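Local coordinates for protein GDP-6-deoxy-D-mannose reductase (Pseudomonas aeruginosa, PDB 6X3B) that probably reduces GDP-4-dehydro-6-deoxy-D-mannose to GDP-D-rhamnose with NADPH, a step in making the lipopolysaccharide O-antigen, at residues A[230-235]-A[245-250]; A[256-261]-A[308-313]; A[103-108]-A[163-168]. One frame throughout, in Å; residues are numbered along the deposited sequence.

Contact 1: residues A[230-235]-A[245-250]; sequences SAYLRL and YNVCSG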
# COMPACT_ATOMS: atom_id res chain seq x y z
N SER A 230 23.47 10.87 -1.46
CA SER A 230 23.43 12.31 -1.70
C SER A 230 22.04 12.74 -2.13
O SER A 230 21.58 13.83 -1.77
CB SER A 230 24.48 12.68 -2.76
OG SER A 230 24.23 13.97 -3.29
N ALA A 231 21.34 11.87 -2.85
CA ALA A 231 19.95 12.14 -3.19
C ALA A 231 19.08 12.23 -1.94
O ALA A 231 18.20 13.09 -1.87
CB ALA A 231 19.42 11.05 -4.14
N TYR A 232 19.29 11.35 -0.94
CA TYR A 232 18.46 11.40 0.27
C TYR A 232 18.68 12.70 1.03
O TYR A 232 17.72 13.31 1.54
CB TYR A 232 18.75 10.22 1.21
CG TYR A 232 18.43 8.85 0.65
CD1 TYR A 232 17.70 8.69 -0.52
CD2 TYR A 232 18.89 7.71 1.31
CE1 TYR A 232 17.43 7.42 -1.04
CE2 TYR A 232 18.63 6.43 0.82
CZ TYR A 232 17.90 6.28 -0.36
OH TYR A 232 17.63 5.03 -0.86
N LEU A 233 19.94 13.13 1.15
CA LEU A 233 20.22 14.37 1.88
C LEU A 233 19.66 15.59 1.14
O LEU A 233 19.20 16.55 1.78
CB LEU A 233 21.72 14.50 2.10
CG LEU A 233 22.34 13.43 3.02
CD1 LEU A 233 23.86 13.64 3.13
CD2 LEU A 233 21.69 13.43 4.42
N ARG A 234 19.73 15.58 -0.19
CA ARG A 234 19.15 16.70 -0.95
C ARG A 234 17.63 16.70 -0.88
O ARG A 234 17.00 17.77 -0.91
CB ARG A 234 19.63 16.66 -2.39
CG ARG A 234 21.14 16.83 -2.52
CD ARG A 234 21.53 17.22 -3.92
NE ARG A 234 21.30 18.63 -4.13
CZ ARG A 234 22.18 19.58 -3.85
NH1 ARG A 234 23.37 19.26 -3.36
NH2 ARG A 234 21.87 20.86 -4.06
N LEU A 235 17.03 15.52 -0.75
CA LEU A 235 15.59 15.46 -0.51
C LEU A 235 15.24 16.07 0.84
O LEU A 235 14.26 16.84 0.94
CB LEU A 235 15.11 14.01 -0.60
CG LEU A 235 14.91 13.51 -2.03
CD1 LEU A 235 14.61 12.00 -2.04
CD2 LEU A 235 13.79 14.30 -2.69
N TYR A 245 9.65 10.40 -4.83
CA TYR A 245 10.73 10.62 -5.79
C TYR A 245 11.44 9.32 -6.12
O TYR A 245 11.89 8.62 -5.20
CB TYR A 245 11.76 11.61 -5.23
CG TYR A 245 11.18 12.95 -4.92
CD1 TYR A 245 10.61 13.21 -3.68
CD2 TYR A 245 11.21 13.96 -5.87
CE1 TYR A 245 10.07 14.46 -3.40
CE2 TYR A 245 10.67 15.20 -5.61
CZ TYR A 245 10.11 15.44 -4.38
OH TYR A 245 9.61 16.69 -4.15
N ASN A 246 11.57 9.01 -7.42
CA ASN A 246 12.53 8.00 -7.85
C ASN A 246 13.95 8.49 -7.58
O ASN A 246 14.26 9.65 -7.80
CB ASN A 246 12.41 7.72 -9.34
CG ASN A 246 11.13 7.00 -9.72
OD1 ASN A 246 10.46 6.38 -8.87
ND2 ASN A 246 10.79 7.07 -10.99
N VAL A 247 14.81 7.58 -7.12
CA VAL A 247 16.24 7.86 -7.01
C VAL A 247 16.93 6.85 -7.92
O VAL A 247 17.03 5.66 -7.59
CB VAL A 247 16.74 7.77 -5.56
CG1 VAL A 247 18.27 8.00 -5.51
CG2 VAL A 247 16.00 8.81 -4.65
N CYS A 248 17.40 7.31 -9.08
CA CYS A 248 17.91 6.43 -10.12
C CYS A 248 18.83 7.23 -11.04
O CYS A 248 18.88 8.46 -10.99
CB CYS A 248 16.76 5.78 -10.91
SG CYS A 248 15.58 7.02 -11.56
N SER A 249 19.56 6.50 -11.89
CA SER A 249 20.49 7.12 -12.82
C SER A 249 19.84 7.54 -14.13
O SER A 249 20.37 8.42 -14.82
CB SER A 249 21.64 6.16 -13.13
OG SER A 249 21.19 5.16 -14.04
N GLY A 250 18.72 6.92 -14.51
CA GLY A 250 18.19 7.16 -15.83
C GLY A 250 18.98 6.50 -16.94
O GLY A 250 18.72 6.78 -18.11

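Contact 2: residues A[256-261]-A[308-313]; sequences RELIEL and QSLRAI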
# COMPACT_ATOMS: atom_id res chain seq x y z
N ARG A 256 25.73 -8.14 -18.27
CA ARG A 256 26.90 -8.76 -18.88
C ARG A 256 28.01 -7.75 -19.12
O ARG A 256 29.20 -8.05 -18.91
CB ARG A 256 26.50 -9.44 -20.20
CG ARG A 256 27.68 -9.96 -20.99
CD ARG A 256 27.23 -10.50 -22.32
NE ARG A 256 26.25 -11.56 -22.17
CZ ARG A 256 26.53 -12.83 -21.87
NH1 ARG A 256 27.79 -13.20 -21.69
NH2 ARG A 256 25.56 -13.72 -21.75
N GLU A 257 27.65 -6.54 -19.57
CA GLU A 257 28.65 -5.50 -19.78
C GLU A 257 29.27 -5.04 -18.47
O GLU A 257 30.47 -4.74 -18.42
CB GLU A 257 28.04 -4.32 -20.53
CG GLU A 257 27.75 -4.63 -22.00
CD GLU A 257 27.11 -3.48 -22.75
OE1 GLU A 257 27.11 -2.34 -22.23
OE2 GLU A 257 26.59 -3.71 -23.87
N LEU A 258 28.48 -4.99 -17.39
CA LEU A 258 29.08 -4.69 -16.09
C LEU A 258 30.06 -5.78 -15.66
O LEU A 258 31.14 -5.47 -15.14
CB LEU A 258 27.99 -4.52 -15.03
CG LEU A 258 27.06 -3.33 -15.26
CD1 LEU A 258 26.03 -3.22 -14.15
CD2 LEU A 258 27.92 -2.09 -15.31
N ILE A 259 29.70 -7.05 -15.86
CA ILE A 259 30.62 -8.14 -15.51
C ILE A 259 31.91 -8.03 -16.31
O ILE A 259 33.01 -8.22 -15.78
CB ILE A 259 29.96 -9.51 -15.70
CG1 ILE A 259 28.89 -9.75 -14.64
CG2 ILE A 259 30.99 -10.63 -15.64
CD1 ILE A 259 27.99 -10.95 -14.97
N GLU A 260 31.79 -7.74 -17.61
CA GLU A 260 32.97 -7.56 -18.44
C GLU A 260 33.83 -6.40 -17.95
O GLU A 260 35.06 -6.50 -17.93
CB GLU A 260 32.56 -7.36 -19.90
CG GLU A 260 32.14 -8.68 -20.58
CD GLU A 260 31.51 -8.46 -21.94
OE1 GLU A 260 32.14 -8.84 -22.96
OE2 GLU A 260 30.39 -7.91 -21.98
N LEU A 261 33.20 -5.30 -17.53
CA LEU A 261 33.97 -4.17 -17.02
C LEU A 261 34.64 -4.51 -15.69
O LEU A 261 35.76 -4.06 -15.43
CB LEU A 261 33.07 -2.93 -16.87
CG LEU A 261 33.74 -1.63 -16.41
CD1 LEU A 261 34.89 -1.27 -17.34
CD2 LEU A 261 32.72 -0.47 -16.37
N GLN A 308 34.19 3.80 -11.58
CA GLN A 308 34.62 4.03 -10.20
C GLN A 308 33.84 3.15 -9.22
O GLN A 308 34.41 2.62 -8.26
CB GLN A 308 34.49 5.50 -9.81
CG GLN A 308 34.85 5.72 -8.35
CD GLN A 308 35.08 7.18 -7.99
OE1 GLN A 308 34.98 8.07 -8.83
NE2 GLN A 308 35.40 7.42 -6.72
N SER A 309 32.52 2.99 -9.45
CA SER A 309 31.72 2.17 -8.55
C SER A 309 32.19 0.73 -8.55
O SER A 309 32.25 0.08 -7.50
CB SER A 309 30.24 2.19 -8.96
OG SER A 309 29.68 3.47 -8.78
N LEU A 310 32.49 0.19 -9.73
CA LEU A 310 32.90 -1.20 -9.83
C LEU A 310 34.31 -1.40 -9.26
O LEU A 310 34.59 -2.42 -8.62
CB LEU A 310 32.84 -1.64 -11.29
CG LEU A 310 31.45 -1.71 -11.91
CD1 LEU A 310 31.54 -2.06 -13.39
CD2 LEU A 310 30.58 -2.74 -11.18
N ARG A 311 35.21 -0.45 -9.51
CA ARG A 311 36.54 -0.56 -8.91
C ARG A 311 36.45 -0.56 -7.40
O ARG A 311 37.14 -1.34 -6.72
CB ARG A 311 37.43 0.59 -9.39
CG ARG A 311 38.91 0.39 -9.04
CD ARG A 311 39.77 1.44 -9.71
NE ARG A 311 39.18 2.76 -9.58
CZ ARG A 311 38.77 3.51 -10.60
NH1 ARG A 311 38.92 3.08 -11.84
NH2 ARG A 311 38.25 4.71 -10.36
N ALA A 312 35.56 0.27 -6.85
CA ALA A 312 35.43 0.37 -5.41
C ALA A 312 35.00 -0.97 -4.81
O ALA A 312 35.57 -1.41 -3.80
CB ALA A 312 34.45 1.50 -5.05
N ILE A 313 34.05 -1.66 -5.44
CA ILE A 313 33.64 -2.93 -4.85
C ILE A 313 34.71 -4.01 -5.03
O ILE A 313 34.85 -4.89 -4.17
CB ILE A 313 32.26 -3.41 -5.36
CG1 ILE A 313 32.25 -3.68 -6.86
CG2 ILE A 313 31.17 -2.43 -4.97
CD1 ILE A 313 30.93 -4.33 -7.35

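Contact 3: residues A[103-108]-A[163-168]; sequences GTLNLL and LQWGIT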
# COMPACT_ATOMS: atom_id res chain seq x y z
N GLY A 103 6.57 -2.00 11.99
CA GLY A 103 7.76 -1.37 12.56
C GLY A 103 7.83 0.11 12.22
O GLY A 103 8.20 0.94 13.06
N THR A 104 7.48 0.46 10.98
CA THR A 104 7.43 1.87 10.62
C THR A 104 6.37 2.61 11.42
O THR A 104 6.60 3.73 11.91
CB THR A 104 7.18 1.99 9.12
OG1 THR A 104 8.32 1.45 8.44
CG2 THR A 104 6.95 3.46 8.71
N LEU A 105 5.22 1.98 11.63
CA LEU A 105 4.19 2.59 12.46
C LEU A 105 4.67 2.78 13.89
O LEU A 105 4.42 3.83 14.50
CB LEU A 105 2.92 1.75 12.44
CG LEU A 105 1.86 2.22 13.45
CD1 LEU A 105 1.25 3.60 13.06
CD2 LEU A 105 0.77 1.17 13.61
N ASN A 106 5.34 1.77 14.46
CA ASN A 106 5.84 1.94 15.81
C ASN A 106 6.83 3.11 15.88
O ASN A 106 6.78 3.91 16.82
CB ASN A 106 6.50 0.66 16.32
CG ASN A 106 5.50 -0.45 16.55
OD1 ASN A 106 4.31 -0.20 16.76
ND2 ASN A 106 5.98 -1.70 16.50
N LEU A 107 7.72 3.21 14.90
CA LEU A 107 8.64 4.35 14.86
C LEU A 107 7.89 5.68 14.79
O LEU A 107 8.21 6.62 15.52
CB LEU A 107 9.58 4.20 13.68
CG LEU A 107 10.49 5.39 13.39
CD1 LEU A 107 11.48 5.57 14.55
CD2 LEU A 107 11.21 5.11 12.08
N LEU A 108 6.91 5.77 13.89
CA LEU A 108 6.15 7.02 13.76
C LEU A 108 5.48 7.39 15.08
O LEU A 108 5.56 8.54 15.52
CB LEU A 108 5.13 6.86 12.64
CG LEU A 108 5.74 6.77 11.23
CD1 LEU A 108 4.68 6.29 10.21
CD2 LEU A 108 6.31 8.14 10.81
N LEU A 163 2.91 8.64 4.20
CA LEU A 163 2.28 9.79 3.59
C LEU A 163 0.97 10.13 4.26
O LEU A 163 0.61 11.32 4.37
CB LEU A 163 2.08 9.55 2.10
CG LEU A 163 3.36 9.48 1.27
CD1 LEU A 163 3.09 8.90 -0.10
CD2 LEU A 163 4.03 10.88 1.17
N GLN A 164 0.24 9.12 4.73
CA GLN A 164 -0.97 9.36 5.52
C GLN A 164 -0.63 10.09 6.81
O GLN A 164 -1.37 11.00 7.23
CB GLN A 164 -1.68 8.05 5.83
CG GLN A 164 -2.96 8.18 6.66
CD GLN A 164 -2.77 7.80 8.12
OE1 GLN A 164 -2.97 8.62 9.02
NE2 GLN A 164 -2.37 6.56 8.35
N TRP A 165 0.49 9.72 7.45
CA TRP A 165 0.93 10.43 8.65
C TRP A 165 1.25 11.88 8.34
O TRP A 165 0.98 12.77 9.15
CB TRP A 165 2.16 9.74 9.26
CG TRP A 165 1.69 8.78 10.25
CD1 TRP A 165 0.92 7.66 10.00
CD2 TRP A 165 1.86 8.85 11.66
NE1 TRP A 165 0.63 7.02 11.19
CE2 TRP A 165 1.19 7.74 12.22
CE3 TRP A 165 2.53 9.75 12.52
CZ2 TRP A 165 1.18 7.49 13.59
CZ3 TRP A 165 2.51 9.51 13.88
CH2 TRP A 165 1.84 8.39 14.41
N GLY A 166 1.83 12.14 7.17
CA GLY A 166 2.11 13.52 6.81
C GLY A 166 0.83 14.32 6.65
O GLY A 166 0.77 15.49 7.04
N ILE A 167 -0.20 13.70 6.07
CA ILE A 167 -1.49 14.36 5.94
C ILE A 167 -2.12 14.57 7.31
O ILE A 167 -2.57 15.68 7.63
CB ILE A 167 -2.42 13.53 5.03
CG1 ILE A 167 -1.90 13.56 3.60
CG2 ILE A 167 -3.89 14.03 5.13
CD1 ILE A 167 -2.53 12.52 2.70
N THR A 168 -2.12 13.54 8.16
CA THR A 168 -2.83 13.61 9.43
C THR A 168 -2.08 14.46 10.46
O THR A 168 -2.70 15.22 11.21
CB THR A 168 -3.05 12.20 9.99
OG1 THR A 168 -3.89 11.46 9.09
CG2 THR A 168 -3.74 12.28 11.35

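Contact 1: residues A[230-235]-A[245-250]
Leu235 and Tyr245 both place CG opposite the carbonyl carbon and beside the backbone N. For Leu235 the turn (chi1 -80°) carries its branch CD2 over one face of the Tyr245 ring. The two side chains run past each other in opposite directions. Leu235 CD2 stands 3.7 Å from the centroid of the Tyr245 ring and only 19° off the ring normal. This is a CH-pi contact. The methyl is shifted toward one rim, where Leu235 CD2 lies 3.5 Å from Tyr245 CD1. The tyrosine hydroxyl is held separately, by a hydrogen bond with the backbone N of Glu240.

Val247 fills the rest of the contact with its two branches. Its CG1 lies anti to the backbone N, and its two methyls are shared out along the helix, CG1 nearest Ala231 and CG2 between Ala231, Tyr232 and Leu235. Val247 CG1 is 3.5 Å from Ala231 CB. Val247 CG2 sits at the edge of the Tyr232 ring, near its plane, 4.1 Å from Tyr232 CE1. The same methyl is 4.3 Å from Leu235 CD1, a looser touch.

The helix and the strand run nearly antiparallel, at 155°. Their axes approach to 10.0 Å. This is helix 225-238 packed on the strand that follows it, 244-247. Strand 219-224 precedes the helix, and both strands pair parallel with strand 172-182, an arrangement consistent with a beta-alpha-beta crossover in a Rossmann-like fold. Tyr232 also touches Ala176 and Pro178 of strand 172-182, and its side chain comes within about 5 Å of the bound NADPH.

All five touching residues are buried, and they meet through carbon atoms alone. At this surface the helix meets the sheet by close apolar packing and a methyl on an aromatic face, with the hydroxyl of Tyr245 satisfied away from it.

Contact 2: residues A[256-261]-A[308-313]
Leu261 and Leu310 bring the two helical segments nearest to each other, with their CA atoms 7.9 Å apart. Segment 256-261 lies on helix 255-266, and segment 308-313 on helix 306-320. Backbone hydrogen bonds of the i to i+4 type run inside each segment. The helices meet mostly through side chains, though Leu310 CD1 also lies 3.9 Å from the backbone O of Leu258.

Three leucines make the contact. Leu310 points its CB toward the other helix and does its touching with one methyl, CD1. That methyl is 3.6 Å from Leu261 CD2, and it also lies 3.8 Å from Leu261 CG. Leu261 holds CG anti to its backbone N (chi1 -176°), which lays CB, CG and CD2 along the approaching methyl. Leu258 meets the same methyl at about a right angle, with Leu258 CD2 4.1 Å from Leu310 CD1. One methyl thus sits against leucines from successive turns of helix 255-266.

The cluster continues beyond the two segments. Leu310 also packs on Leu262 and Ile265 of helix 255-266. Ile192 of helix 191-203 touches both Leu258 and Leu310 and so joins a third helix to the pair. Strand 271-274 packs against helix 255-266 through Ile272 on Ile259.

Contact 3: residues A[103-108]-A[163-168]
Leu108 lies against one face of the Trp165 indole, and its side chain can be followed along it. CB comes first. Leu108 CB stands 3.7 Å from the centroid of the six-membered ring of Trp165, just 5° off the normal, in a CH-pi contact. CG then sits opposite the carbonyl carbon (chi1 -69°), which carries the chain on toward the five-membered ring. At the tip, Leu108 CD1 lies 3.9 Å from Trp165 CG.

The indole meets more than this leucine side chain. Trp165 CZ3 is 3.6 Å from the backbone O of Leu108, a plain packing contact. Leu105 approaches obliquely, with Leu105 CD1 3.9 Å from Trp165 CZ2. The first torsion of Trp165 (chi1 -92°) is about 30° off a staggered value and sets the indole face against Leu108. Its ring also meets that of Trp171.

The second subunit packs close by, with its Ala94 on Leu105 and its Arg148 on Gln164, Ile167 and Thr168. Helices 93-114 and 150-169 thus pack side by side within the subunit and against the neighbouring one. In the extended short-chain dehydrogenase/reductase family, the equivalent helices commonly form a four-helix bundle between two subunits.

Contact 1 is the most central, about 10 Å from the centre of the chain. Contacts 2 and 3 lie about 19 and 20 Å out, on opposite sides of it, with their own centres about 38 Å apart. No helix or strand is shared between them. Contact 1 joins a helix to the sheet beside the cofactor. The other two join helix to helix, contact 2 toward the C-terminal end of the chain and contact 3 beside the dimer partner. All are apolar. Contacts 1 and 3 use only buried residues, while Leu261 of contact 2 is partly exposed. Contact 2 uses leucines alone, whereas contacts 1 and 3 each lay a leucine carbon over an aromatic face.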